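Local coordinates for flagellar protein (Xanthomonas campestris pv. campestris, PDB 3C12) that caps the growing flagellar hook, for whose formation it is probably required, perhaps as a scaffold, and is represented by its C-terminal part, at residues A8-H12 against V109-T113; H12-S18 against T103-V109; Q20-T26 against R79-Y85; A29-A35 against G64-W70. All blocks are in the same frame, centred on the assembly; numbering follows the deposited sequence.

Contact 1 (A8-H12 against V109-T113); sequences ALVGH and VDSVT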
loop_
_atom_site.group_PDB
_atom_site.type_symbol
_atom_site.label_atom_id
_atom_site.label_comp_id
_atom_site.label_asym_id
_atom_site.label_seq_id
_atom_site.Cartn_x
_atom_site.Cartn_y
_atom_site.Cartn_z
ATOM N N ALA A 8 11.730 10.548 18.480
ATOM C CA ALA A 8 12.022 9.391 19.303
ATOM C C ALA A 8 11.969 8.158 18.409
ATOM O O ALA A 8 12.289 7.050 18.833
ATOM C CB ALA A 8 10.997 9.278 20.401
ATOM N N LEU A 9 11.545 8.362 17.169
ATOM C CA LEU A 9 11.469 7.274 16.218
ATOM C C LEU A 9 12.866 6.948 15.712
ATOM O O LEU A 9 13.148 5.821 15.306
ATOM C CB LEU A 9 10.571 7.664 15.053
ATOM C CG LEU A 9 9.097 7.826 15.399
ATOM C CD1 LEU A 9 8.344 8.368 14.206
ATOM C CD2 LEU A 9 8.542 6.487 15.827
ATOM N N VAL A 10 13.747 7.939 15.743
ATOM C CA VAL A 10 15.110 7.729 15.275
ATOM C C VAL A 10 15.746 6.567 16.035
ATOM O O VAL A 10 15.688 6.509 17.263
ATOM C CB VAL A 10 15.974 9.001 15.464
ATOM C CG1 VAL A 10 17.327 8.817 14.781
ATOM C CG2 VAL A 10 15.250 10.212 14.896
ATOM N N GLY A 11 16.340 5.635 15.297
ATOM C CA GLY A 11 16.973 4.492 15.933
ATOM C C GLY A 11 16.084 3.264 16.030
ATOM O O GLY A 11 16.560 2.157 16.274
ATOM N N HIS A 12 14.787 3.456 15.837
ATOM C CA HIS A 12 13.845 2.352 15.909
ATOM C C HIS A 12 13.364 1.930 14.523
ATOM O O HIS A 12 13.823 2.463 13.508
ATOM C CB HIS A 12 12.658 2.748 16.785
ATOM C CG HIS A 12 13.010 2.920 18.232
ATOM N ND1 HIS A 12 12.092 3.314 19.181
ATOM C CD2 HIS A 12 14.176 2.725 18.893
ATOM C CE1 HIS A 12 12.676 3.354 20.365
ATOM N NE2 HIS A 12 13.941 3.001 20.217
ATOM N N VAL A 109 14.395 3.545 11.017
ATOM C CA VAL A 109 14.348 5.002 10.904
ATOM C C VAL A 109 15.756 5.523 11.146
ATOM O O VAL A 109 16.125 5.818 12.286
ATOM C CB VAL A 109 13.423 5.615 11.964
ATOM C CG1 VAL A 109 13.397 7.121 11.815
ATOM C CG2 VAL A 109 12.027 5.033 11.842
ATOM N N ASP A 110 16.538 5.628 10.074
ATOM C CA ASP A 110 17.915 6.082 10.172
ATOM C C ASP A 110 18.033 7.463 10.799
ATOM O O ASP A 110 18.957 7.726 11.578
ATOM C CB ASP A 110 18.579 6.088 8.797
ATOM C CG ASP A 110 20.026 6.564 8.854
ATOM O OD1 ASP A 110 20.848 5.908 9.539
ATOM O OD2 ASP A 110 20.336 7.602 8.221
ATOM N N SER A 111 17.101 8.346 10.462
ATOM C CA SER A 111 17.119 9.693 11.013
ATOM C C SER A 111 15.846 10.432 10.665
ATOM O O SER A 111 15.026 9.961 9.876
ATOM C CB SER A 111 18.315 10.474 10.472
ATOM O OG SER A 111 18.199 10.666 9.073
ATOM N N VAL A 112 15.688 11.604 11.260
ATOM C CA VAL A 112 14.514 12.418 11.008
ATOM C C VAL A 112 14.942 13.807 10.563
ATOM O O VAL A 112 15.914 14.369 11.073
ATOM C CB VAL A 112 13.627 12.527 12.276
ATOM C CG1 VAL A 112 12.706 13.733 12.177
ATOM C CG2 VAL A 112 12.805 11.263 12.432
ATOM N N THR A 113 14.221 14.347 9.589
ATOM C CA THR A 113 14.510 15.674 9.093
ATOM C C THR A 113 13.273 16.546 9.179
ATOM O O THR A 113 12.154 16.111 8.909
ATOM C CB THR A 113 15.009 15.650 7.640
ATOM O OG1 THR A 113 16.338 15.107 7.598
ATOM C CG2 THR A 113 15.013 17.055 7.064
#

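Contact 2 (H12-S18 against T103-V109); sequences HNVLVPS and TYVDAPV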
loop_
_atom_site.group_PDB
_atom_site.type_symbol
_atom_site.label_atom_id
_atom_site.label_comp_id
_atom_site.label_asym_id
_atom_site.label_seq_id
_atom_site.Cartn_x
_atom_site.Cartn_y
_atom_site.Cartn_z
ATOM N N HIS A 12 14.787 3.456 15.837
ATOM C CA HIS A 12 13.845 2.352 15.909
ATOM C C HIS A 12 13.364 1.930 14.523
ATOM O O HIS A 12 13.823 2.463 13.508
ATOM C CB HIS A 12 12.658 2.748 16.785
ATOM C CG HIS A 12 13.010 2.920 18.232
ATOM N ND1 HIS A 12 12.092 3.314 19.181
ATOM C CD2 HIS A 12 14.176 2.725 18.893
ATOM C CE1 HIS A 12 12.676 3.354 20.365
ATOM N NE2 HIS A 12 13.941 3.001 20.217
ATOM N N ASN A 13 12.451 0.959 14.488
ATOM C CA ASN A 13 11.889 0.456 13.236
ATOM C C ASN A 13 10.425 0.830 13.132
ATOM O O ASN A 13 9.716 0.914 14.132
ATOM C CB ASN A 13 12.050 -1.066 13.137
ATOM C CG ASN A 13 13.376 -1.471 12.521
ATOM O OD1 ASN A 13 14.436 -1.021 12.947
ATOM N ND2 ASN A 13 13.322 -2.325 11.513
ATOM N N VAL A 14 9.976 1.069 11.911
ATOM C CA VAL A 14 8.594 1.441 11.689
ATOM C C VAL A 14 7.984 0.625 10.570
ATOM O O VAL A 14 8.688 0.012 9.764
ATOM C CB VAL A 14 8.461 2.940 11.324
ATOM C CG1 VAL A 14 8.926 3.799 12.482
ATOM C CG2 VAL A 14 9.268 3.247 10.068
ATOM N N LEU A 15 6.660 0.614 10.543
ATOM C CA LEU A 15 5.926 -0.093 9.519
ATOM C C LEU A 15 5.198 0.953 8.716
ATOM O O LEU A 15 4.365 1.683 9.240
ATOM C CB LEU A 15 4.929 -1.073 10.138
ATOM C CG LEU A 15 5.438 -2.498 10.369
ATOM C CD1 LEU A 15 6.707 -2.471 11.195
ATOM C CD2 LEU A 15 4.366 -3.304 11.065
ATOM N N VAL A 16 5.536 1.030 7.440
ATOM C CA VAL A 16 4.912 1.986 6.551
ATOM C C VAL A 16 4.413 1.283 5.301
ATOM O O VAL A 16 4.971 0.273 4.876
ATOM C CB VAL A 16 5.908 3.087 6.140
ATOM C CG1 VAL A 16 6.306 3.902 7.351
ATOM C CG2 VAL A 16 7.138 2.461 5.510
ATOM N N PRO A 17 3.331 1.798 4.713
ATOM C CA PRO A 17 2.755 1.221 3.499
ATOM C C PRO A 17 3.755 1.394 2.366
ATOM O O PRO A 17 4.130 2.516 2.039
ATOM C CB PRO A 17 1.501 2.061 3.282
ATOM C CG PRO A 17 1.126 2.469 4.659
ATOM C CD PRO A 17 2.450 2.839 5.261
ATOM N N SER A 18 4.193 0.290 1.771
ATOM C CA SER A 18 5.158 0.366 0.684
ATOM C C SER A 18 4.877 -0.687 -0.371
ATOM O O SER A 18 4.557 -1.822 -0.047
ATOM C CB SER A 18 6.578 0.190 1.235
ATOM O OG SER A 18 7.550 0.379 0.229
ATOM N N THR A 103 0.489 -3.929 1.368
ATOM C CA THR A 103 1.724 -4.335 2.020
ATOM C C THR A 103 2.323 -3.233 2.884
ATOM O O THR A 103 2.362 -2.070 2.486
ATOM C CB THR A 103 2.776 -4.766 0.980
ATOM O OG1 THR A 103 2.678 -3.925 -0.175
ATOM C CG2 THR A 103 2.560 -6.202 0.565
ATOM N N TYR A 104 2.776 -3.611 4.077
ATOM C CA TYR A 104 3.406 -2.675 5.002
ATOM C C TYR A 104 4.798 -3.187 5.252
ATOM O O TYR A 104 4.989 -4.303 5.729
ATOM C CB TYR A 104 2.638 -2.575 6.328
ATOM C CG TYR A 104 1.201 -2.141 6.146
ATOM C CD1 TYR A 104 0.234 -3.050 5.703
ATOM C CD2 TYR A 104 0.820 -0.813 6.335
ATOM C CE1 TYR A 104 -1.078 -2.647 5.442
ATOM C CE2 TYR A 104 -0.493 -0.396 6.076
ATOM C CZ TYR A 104 -1.436 -1.318 5.626
ATOM O OH TYR A 104 -2.729 -0.921 5.321
ATOM N N VAL A 105 5.778 -2.365 4.918
ATOM C CA VAL A 105 7.163 -2.757 5.073
ATOM C C VAL A 105 7.799 -2.249 6.340
ATOM O O VAL A 105 7.551 -1.115 6.765
ATOM C CB VAL A 105 7.995 -2.256 3.894
ATOM C CG1 VAL A 105 9.434 -2.670 4.061
ATOM C CG2 VAL A 105 7.420 -2.792 2.613
ATOM N N ASP A 106 8.624 -3.099 6.940
ATOM C CA ASP A 106 9.335 -2.716 8.143
ATOM C C ASP A 106 10.707 -2.174 7.747
ATOM O O ASP A 106 11.428 -2.802 6.964
ATOM C CB ASP A 106 9.503 -3.899 9.086
ATOM C CG ASP A 106 10.297 -3.528 10.332
ATOM O OD1 ASP A 106 11.543 -3.387 10.227
ATOM O OD2 ASP A 106 9.677 -3.353 11.406
ATOM N N ALA A 107 11.062 -1.013 8.296
ATOM C CA ALA A 107 12.329 -0.379 7.977
ATOM C C ALA A 107 12.863 0.430 9.131
ATOM O O ALA A 107 12.103 1.001 9.914
ATOM C CB ALA A 107 12.168 0.528 6.768
ATOM N N PRO A 108 14.194 0.505 9.242
ATOM C CA PRO A 108 14.839 1.259 10.313
ATOM C C PRO A 108 14.837 2.768 10.031
ATOM O O PRO A 108 15.205 3.212 8.939
ATOM C CB PRO A 108 16.235 0.656 10.344
ATOM C CG PRO A 108 16.500 0.404 8.904
ATOM C CD PRO A 108 15.196 -0.184 8.408
ATOM N N VAL A 109 14.395 3.545 11.017
ATOM C CA VAL A 109 14.348 5.002 10.904
ATOM C C VAL A 109 15.756 5.523 11.146
ATOM O O VAL A 109 16.125 5.818 12.286
ATOM C CB VAL A 109 13.423 5.615 11.964
ATOM C CG1 VAL A 109 13.397 7.121 11.815
ATOM C CG2 VAL A 109 12.027 5.033 11.842
#

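Contact 3 (Q20-T26 against R79-Y85); sequences QVAIDAT and RMAAGKY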
loop_
_atom_site.group_PDB
_atom_site.type_symbol
_atom_site.label_atom_id
_atom_site.label_comp_id
_atom_site.label_asym_id
_atom_site.label_seq_id
_atom_site.Cartn_x
_atom_site.Cartn_y
_atom_site.Cartn_z
ATOM N N GLN A 20 7.135 -1.533 -2.408
ATOM C CA GLN A 20 8.422 -2.171 -2.629
ATOM C C GLN A 20 9.189 -2.373 -1.334
ATOM O O GLN A 20 8.872 -1.778 -0.311
ATOM C CB GLN A 20 9.259 -1.368 -3.643
ATOM C CG GLN A 20 9.318 0.137 -3.425
ATOM C CD GLN A 20 10.043 0.872 -4.551
ATOM O OE1 GLN A 20 9.727 0.695 -5.725
ATOM N NE2 GLN A 20 11.009 1.706 -4.190
ATOM N N VAL A 21 10.182 -3.250 -1.383
ATOM C CA VAL A 21 11.021 -3.549 -0.229
ATOM C C VAL A 21 12.464 -3.334 -0.662
ATOM O O VAL A 21 12.750 -3.265 -1.849
ATOM C CB VAL A 21 10.850 -5.011 0.229
ATOM C CG1 VAL A 21 9.400 -5.280 0.579
ATOM C CG2 VAL A 21 11.299 -5.950 -0.863
ATOM N N ALA A 22 13.380 -3.223 0.285
ATOM C CA ALA A 22 14.765 -3.005 -0.095
ATOM C C ALA A 22 15.734 -3.915 0.643
ATOM O O ALA A 22 15.474 -4.336 1.773
ATOM C CB ALA A 22 15.139 -1.550 0.132
ATOM N N ILE A 23 16.845 -4.233 -0.016
ATOM C CA ILE A 23 17.872 -5.065 0.591
ATOM C C ILE A 23 19.247 -4.479 0.325
ATOM O O ILE A 23 19.484 -3.861 -0.715
ATOM C CB ILE A 23 17.879 -6.508 0.040
ATOM C CG1 ILE A 23 17.840 -6.476 -1.487
ATOM C CG2 ILE A 23 16.752 -7.305 0.653
ATOM C CD1 ILE A 23 18.103 -7.818 -2.130
ATOM N N ASP A 24 20.140 -4.661 1.290
ATOM C CA ASP A 24 21.513 -4.209 1.164
ATOM C C ASP A 24 22.233 -5.400 0.540
ATOM O O ASP A 24 21.657 -6.107 -0.294
ATOM C CB ASP A 24 22.103 -3.879 2.538
ATOM C CG ASP A 24 21.832 -4.957 3.571
ATOM O OD1 ASP A 24 22.397 -4.863 4.680
ATOM O OD2 ASP A 24 21.054 -5.892 3.287
ATOM N N ALA A 25 23.476 -5.643 0.934
ATOM C CA ALA A 25 24.206 -6.783 0.380
ATOM C C ALA A 25 24.190 -7.970 1.348
ATOM O O ALA A 25 24.387 -9.108 0.934
ATOM C CB ALA A 25 25.647 -6.382 0.042
ATOM N N THR A 26 23.943 -7.696 2.630
ATOM C CA THR A 26 23.892 -8.740 3.658
ATOM C C THR A 26 22.554 -9.469 3.572
ATOM O O THR A 26 22.471 -10.678 3.829
ATOM C CB THR A 26 24.050 -8.141 5.080
ATOM O OG1 THR A 26 24.455 -9.175 5.986
ATOM C CG2 THR A 26 22.724 -7.536 5.574
ATOM N N ARG A 79 21.468 -14.821 -4.767
ATOM C CA ARG A 79 21.437 -13.573 -4.006
ATOM C C ARG A 79 21.275 -12.420 -5.008
ATOM O O ARG A 79 22.123 -12.230 -5.886
ATOM C CB ARG A 79 22.747 -13.403 -3.239
ATOM C CG ARG A 79 22.855 -12.100 -2.514
ATOM C CD ARG A 79 21.881 -12.058 -1.367
ATOM N NE ARG A 79 21.683 -10.685 -0.911
ATOM C CZ ARG A 79 21.047 -10.346 0.207
ATOM N NH1 ARG A 79 20.542 -11.289 0.999
ATOM N NH2 ARG A 79 20.908 -9.058 0.520
ATOM N N MET A 80 20.182 -11.670 -4.889
ATOM C CA MET A 80 19.934 -10.555 -5.792
ATOM C C MET A 80 20.721 -9.331 -5.337
ATOM O O MET A 80 21.150 -9.253 -4.179
ATOM C CB MET A 80 18.440 -10.240 -5.831
ATOM C CG MET A 80 17.591 -11.377 -6.350
ATOM S SD MET A 80 18.006 -11.764 -8.017
ATOM C CE MET A 80 17.230 -10.514 -8.852
ATOM N N ALA A 81 20.913 -8.383 -6.252
ATOM C CA ALA A 81 21.657 -7.157 -5.957
ATOM C C ALA A 81 20.954 -6.287 -4.920
ATOM O O ALA A 81 19.725 -6.310 -4.800
ATOM C CB ALA A 81 21.866 -6.355 -7.230
ATOM N N ALA A 82 21.740 -5.528 -4.162
ATOM C CA ALA A 82 21.172 -4.635 -3.170
ATOM C C ALA A 82 20.330 -3.634 -3.964
ATOM O O ALA A 82 20.633 -3.328 -5.127
ATOM C CB ALA A 82 22.275 -3.924 -2.401
ATOM N N GLY A 83 19.261 -3.145 -3.343
ATOM C CA GLY A 83 18.388 -2.203 -4.015
ATOM C C GLY A 83 16.928 -2.394 -3.640
ATOM O O GLY A 83 16.597 -3.185 -2.755
ATOM N N LYS A 84 16.059 -1.655 -4.324
ATOM C CA LYS A 84 14.620 -1.704 -4.086
ATOM C C LYS A 84 13.920 -2.667 -5.039
ATOM O O LYS A 84 14.190 -2.675 -6.233
ATOM C CB LYS A 84 14.016 -0.297 -4.234
ATOM C CG LYS A 84 14.591 0.719 -3.252
ATOM C CD LYS A 84 13.999 2.102 -3.455
ATOM C CE LYS A 84 14.606 3.096 -2.469
ATOM N NZ LYS A 84 14.164 4.499 -2.712
ATOM N N TYR A 85 13.023 -3.481 -4.497
ATOM C CA TYR A 85 12.281 -4.443 -5.291
ATOM C C TYR A 85 10.800 -4.290 -5.030
ATOM O O TYR A 85 10.395 -3.943 -3.917
ATOM C CB TYR A 85 12.705 -5.868 -4.948
ATOM C CG TYR A 85 14.084 -6.208 -5.413
ATOM C CD1 TYR A 85 15.210 -5.798 -4.698
ATOM C CD2 TYR A 85 14.272 -6.914 -6.595
ATOM C CE1 TYR A 85 16.488 -6.083 -5.153
ATOM C CE2 TYR A 85 15.546 -7.208 -7.062
ATOM C CZ TYR A 85 16.645 -6.790 -6.339
ATOM O OH TYR A 85 17.897 -7.087 -6.823
HETATM O O HOH W 1 22.433 -7.882 -2.244
#

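Contact 4 (A29-A35 against G64-W70); sequences AKGVVAA and GEVSFAW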
loop_
_atom_site.group_PDB
_atom_site.type_symbol
_atom_site.label_atom_id
_atom_site.label_comp_id
_atom_site.label_asym_id
_atom_site.label_seq_id
_atom_site.Cartn_x
_atom_site.Cartn_y
_atom_site.Cartn_z
ATOM N N ALA A 29 14.472 -8.534 4.070
ATOM C CA ALA A 29 13.436 -7.517 4.038
ATOM C C ALA A 29 12.195 -8.173 4.621
ATOM O O ALA A 29 11.789 -9.240 4.182
ATOM C CB ALA A 29 13.176 -7.077 2.614
ATOM N N LYS A 30 11.602 -7.542 5.622
ATOM C CA LYS A 30 10.419 -8.094 6.253
ATOM C C LYS A 30 9.292 -7.076 6.297
ATOM O O LYS A 30 9.508 -5.883 6.092
ATOM C CB LYS A 30 10.746 -8.572 7.672
ATOM C CG LYS A 30 11.174 -7.475 8.647
ATOM C CD LYS A 30 11.330 -8.022 10.067
ATOM C CE LYS A 30 11.768 -6.950 11.060
ATOM N NZ LYS A 30 13.148 -6.455 10.800
ATOM N N GLY A 31 8.086 -7.559 6.570
ATOM C CA GLY A 31 6.934 -6.686 6.638
ATOM C C GLY A 31 5.706 -7.487 7.010
ATOM O O GLY A 31 5.812 -8.645 7.418
ATOM N N VAL A 32 4.537 -6.873 6.865
ATOM C CA VAL A 32 3.291 -7.535 7.205
ATOM C C VAL A 32 2.142 -7.098 6.326
ATOM O O VAL A 32 2.201 -6.073 5.658
ATOM C CB VAL A 32 2.884 -7.256 8.658
ATOM C CG1 VAL A 32 3.912 -7.832 9.603
ATOM C CG2 VAL A 32 2.751 -5.773 8.871
ATOM N N VAL A 33 1.086 -7.894 6.353
ATOM C CA VAL A 33 -0.116 -7.638 5.582
ATOM C C VAL A 33 -1.311 -8.074 6.418
ATOM O O VAL A 33 -1.204 -8.990 7.233
ATOM C CB VAL A 33 -0.109 -8.428 4.269
ATOM C CG1 VAL A 33 -1.461 -8.354 3.621
ATOM C CG2 VAL A 33 0.942 -7.867 3.333
ATOM N N ALA A 34 -2.449 -7.424 6.218
ATOM C CA ALA A 34 -3.632 -7.771 6.981
ATOM C C ALA A 34 -4.567 -8.686 6.204
ATOM O O ALA A 34 -5.297 -8.234 5.326
ATOM C CB ALA A 34 -4.355 -6.511 7.399
ATOM N N ALA A 35 -4.530 -9.974 6.542
ATOM C CA ALA A 35 -5.376 -10.993 5.916
ATOM C C ALA A 35 -6.810 -10.829 6.391
ATOM O O ALA A 35 -7.063 -10.672 7.581
ATOM C CB ALA A 35 -4.877 -12.382 6.267
ATOM N N GLY A 64 -6.630 -11.518 10.105
ATOM C CA GLY A 64 -5.702 -10.890 11.022
ATOM C C GLY A 64 -4.403 -10.577 10.318
ATOM O O GLY A 64 -4.296 -10.743 9.107
ATOM N N GLU A 65 -3.411 -10.136 11.077
ATOM C CA GLU A 65 -2.126 -9.787 10.509
ATOM C C GLU A 65 -1.349 -11.029 10.114
ATOM O O GLU A 65 -1.496 -12.088 10.717
ATOM C CB GLU A 65 -1.316 -8.975 11.523
ATOM C CG GLU A 65 -0.274 -8.058 10.911
ATOM C CD GLU A 65 0.446 -7.234 11.952
ATOM O OE1 GLU A 65 1.238 -7.812 12.721
ATOM O OE2 GLU A 65 0.212 -6.010 12.007
ATOM N N VAL A 66 -0.526 -10.885 9.084
ATOM C CA VAL A 66 0.316 -11.964 8.601
ATOM C C VAL A 66 1.648 -11.349 8.165
ATOM O O VAL A 66 1.676 -10.392 7.399
ATOM C CB VAL A 66 -0.345 -12.695 7.418
ATOM C CG1 VAL A 66 0.533 -13.860 6.975
ATOM C CG2 VAL A 66 -1.723 -13.191 7.821
ATOM N N SER A 67 2.746 -11.898 8.673
ATOM C CA SER A 67 4.082 -11.398 8.360
ATOM C C SER A 67 4.713 -12.106 7.175
ATOM O O SER A 67 4.305 -13.202 6.804
ATOM C CB SER A 67 5.003 -11.568 9.568
ATOM O OG SER A 67 4.439 -10.985 10.729
ATOM N N PHE A 68 5.722 -11.471 6.591
ATOM C CA PHE A 68 6.435 -12.038 5.454
ATOM C C PHE A 68 7.909 -11.692 5.589
ATOM O O PHE A 68 8.265 -10.725 6.262
ATOM C CB PHE A 68 5.880 -11.486 4.133
ATOM C CG PHE A 68 6.251 -10.052 3.854
ATOM C CD1 PHE A 68 7.534 -9.716 3.443
ATOM C CD2 PHE A 68 5.314 -9.038 4.005
ATOM C CE1 PHE A 68 7.875 -8.399 3.189
ATOM C CE2 PHE A 68 5.648 -7.719 3.751
ATOM C CZ PHE A 68 6.932 -7.400 3.343
ATOM N N ALA A 69 8.764 -12.479 4.950
ATOM C CA ALA A 69 10.197 -12.237 5.008
ATOM C C ALA A 69 10.910 -12.790 3.784
ATOM O O ALA A 69 10.789 -13.970 3.462
ATOM C CB ALA A 69 10.779 -12.848 6.272
ATOM N N TRP A 70 11.647 -11.924 3.098
ATOM C CA TRP A 70 12.393 -12.331 1.923
ATOM C C TRP A 70 13.865 -12.333 2.293
ATOM O O TRP A 70 14.369 -11.363 2.857
ATOM C CB TRP A 70 12.136 -11.374 0.755
ATOM C CG TRP A 70 12.907 -11.729 -0.476
ATOM C CD1 TRP A 70 13.130 -12.982 -0.967
ATOM C CD2 TRP A 70 13.551 -10.824 -1.380
ATOM N NE1 TRP A 70 13.875 -12.915 -2.117
ATOM C CE2 TRP A 70 14.148 -11.601 -2.394
ATOM C CE3 TRP A 70 13.684 -9.433 -1.431
ATOM C CZ2 TRP A 70 14.867 -11.034 -3.449
ATOM C CZ3 TRP A 70 14.400 -8.868 -2.482
ATOM C CH2 TRP A 70 14.981 -9.670 -3.476
#

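Contact 1 (A8-H12 against V109-T113)
G11 and H12 hold V109 through two backbone hydrogen bonds. G11 N donates to V109 O at 3.0 Å, with an N-H...O angle of 173°, and lies in the plane of that carbonyl. V109 N donates to H12 O at 2.8 Å, almost head-on. L9 to H12 form a type II beta turn, closed by H12 N on L9 O at 2.9 Å, which presents both groups to the strand. G11 sits at the third turn position with phi 95°, a usual place for glycine in this turn.

Van der Waals contacts lie beside them. V109 CB points toward the turn and lies 3.4 Å from L9 O, and V109 CG1 packs on L9 CB at 4.3 Å. The methyls of V10 diverge. Its CG1, anti to the backbone N (chi1 -172°), reaches the backbone at D110 and S111. Its CG2 meets V112 CG2 at 3.6 Å, the side chains crossing at a slant. L9 and V112 pack on L121 of strand 118-123.

D110 and S111 form a classic beta bulge opposite N122, whose side chain bonds S111 OG. The polar grip on the turn is therefore all backbone, while the valine methyls supply the fit in this Tudor-like region.

Contact 2 (H12-S18 against T103-V109)
V14 and V16 pair with A107 and V105 as the hydrogen-bonded rungs of an antiparallel ladder between strand 13-17 and residues 103-109 of strand 98-115. The axes come within 4.3 Å, at 149° between N-to-C directions, and the ladder belongs to the Tudor-like region. V14 N donates to A107 O at 2.9 Å, and V105 N to V16 O at 2.8 Å. N13, L15 and P17 stand opposite P108, D106 and Y104 as non-hydrogen-bonded pairs. There D106 CA makes a CA-H...O contact with V14 O.

On the face of V14, V16, V105 and A107, V14 CG1 packs on V109 CG2, the side chains crossing at about a right angle. L123 covers V14, V16 and V109. On the other face the N13 amide and the D106 carboxylate are nearly coplanar. ND2 of N13 donates to D106 OD1, but the modelled separation is too short to trust. OD1 also has a long, weak ion pair with K30 NZ. P17 CG leans on Y104 CE2 at 3.6 Å, and P17 packs on P17 of the second subunit.

At the S18 end T103 OG1, tucked between its own N and C (chi1 37°), donates to S18 O at 2.8 Å.

Contact 3 (Q20-T26 against R79-Y85)
I23 and Y85 form the apolar centre. I23 CD1 meets Y85 CE1 at 3.8 Å. CG1 of I23 sits between its backbone N and carbonyl carbon (chi1 48°), which sends CD1 toward the 79-82 loop. There it lies 3.5 Å from A81 O. The Y85 ring is fixed at its far end, where OH donates to A81 O at 2.8 Å, with that oxygen in the ring plane. W70 meets the same ring edge-to-face and also packs on I23 and M80. V21 and I23 touch A29 as well.

Around this centre the backbones form an antiparallel ladder. Strand 20-23 pairs with the start of strand 83-93 within the Ig-like region. V21 with Y85 and I23 with G83 are hydrogen-bonded pairs, and A22 faces K84 between them. Y85 N reaches V21 O at 2.7 Å and 173°. G83 N donates to I23 O at 2.7 Å, in the carbonyl plane.

Past the ladder, R79 bends at chi2 (69°) and carries its guanidinium to the 24-26 loop. A25 O lies over one face, and D24 O sits at the edge. NH2 of R79 may bond D24 O, but its position is uncertain. A water also joins the loops: it donates to D24 O and M80 O, both at 2.7 Å, and accepts from R79 NE at 3.2 Å. D24 OD2 accepts from G27 N, and K84 NZ bonds L126 O.

Contact 4 (A29-A35 against G64-W70)
A29 opens the pairing with W70. Its O accepts W70 N at 2.9 Å, and its own N donates back to W70 O. The W70 indole turns away to pack on I45 and V53, with NE1 bonded to T73 O. K30 comes next, opposite A69, and its CB lies beside F68 O. Its chain then leads off toward D106.

G31 lies beneath the F68 ring. A chi1 of 73° sets F68 CG close to both its N and its C, and the ring folds back across the ladder. G31 CA stands 3.7 Å from the ring centroid, over the face, as a CH-pi contact. The same face also covers G31 N, toward the rim. This resembles the aromatic rescue of a glycine in an antiparallel sheet, here between two strands of the Ig-like region. F68 N bonds G31 O at 2.9 Å, from above the carbonyl plane.

V32 faces the other side. Its CG1 touches S67 OG at 3.4 Å, and its CG2 lies against the E65 carboxylate, which forms a salt bridge with R136. V33 returns to the F68 side, beside F43 and A89, and its O takes V66 N at 2.7 Å. A34 stands opposite E65. A35 ends the ladder: CB meets V66 CG2 at 3.6 Å, and A35 O accepts G64 N at 2.7 Å.

How the contacts relate
Strand 98-115 carries contacts 1 and 2, whose centres lie 12 Å apart and which share H12 and V109. It also borders strand 29-35. Contacts 2 and 4, with centres 11 Å apart, meet there: Y104 O lies 2.8 Å from V32 N, probably a hydrogen bond, and L15 CD2 packs on V32 CG2. Contact 3 lies about 15 Å from contact 2 between centres, and V105 CG2 reaches V21 CG1 at 3.8 Å. Contacts 3 and 4 share a core in which W70 CZ3 touches both I23 CD1 and Y85 CD1 at 3.9 Å. Contact 1 touches neither contact 3 nor contact 4: its nearest atoms are about 12 Å and 9 Å away.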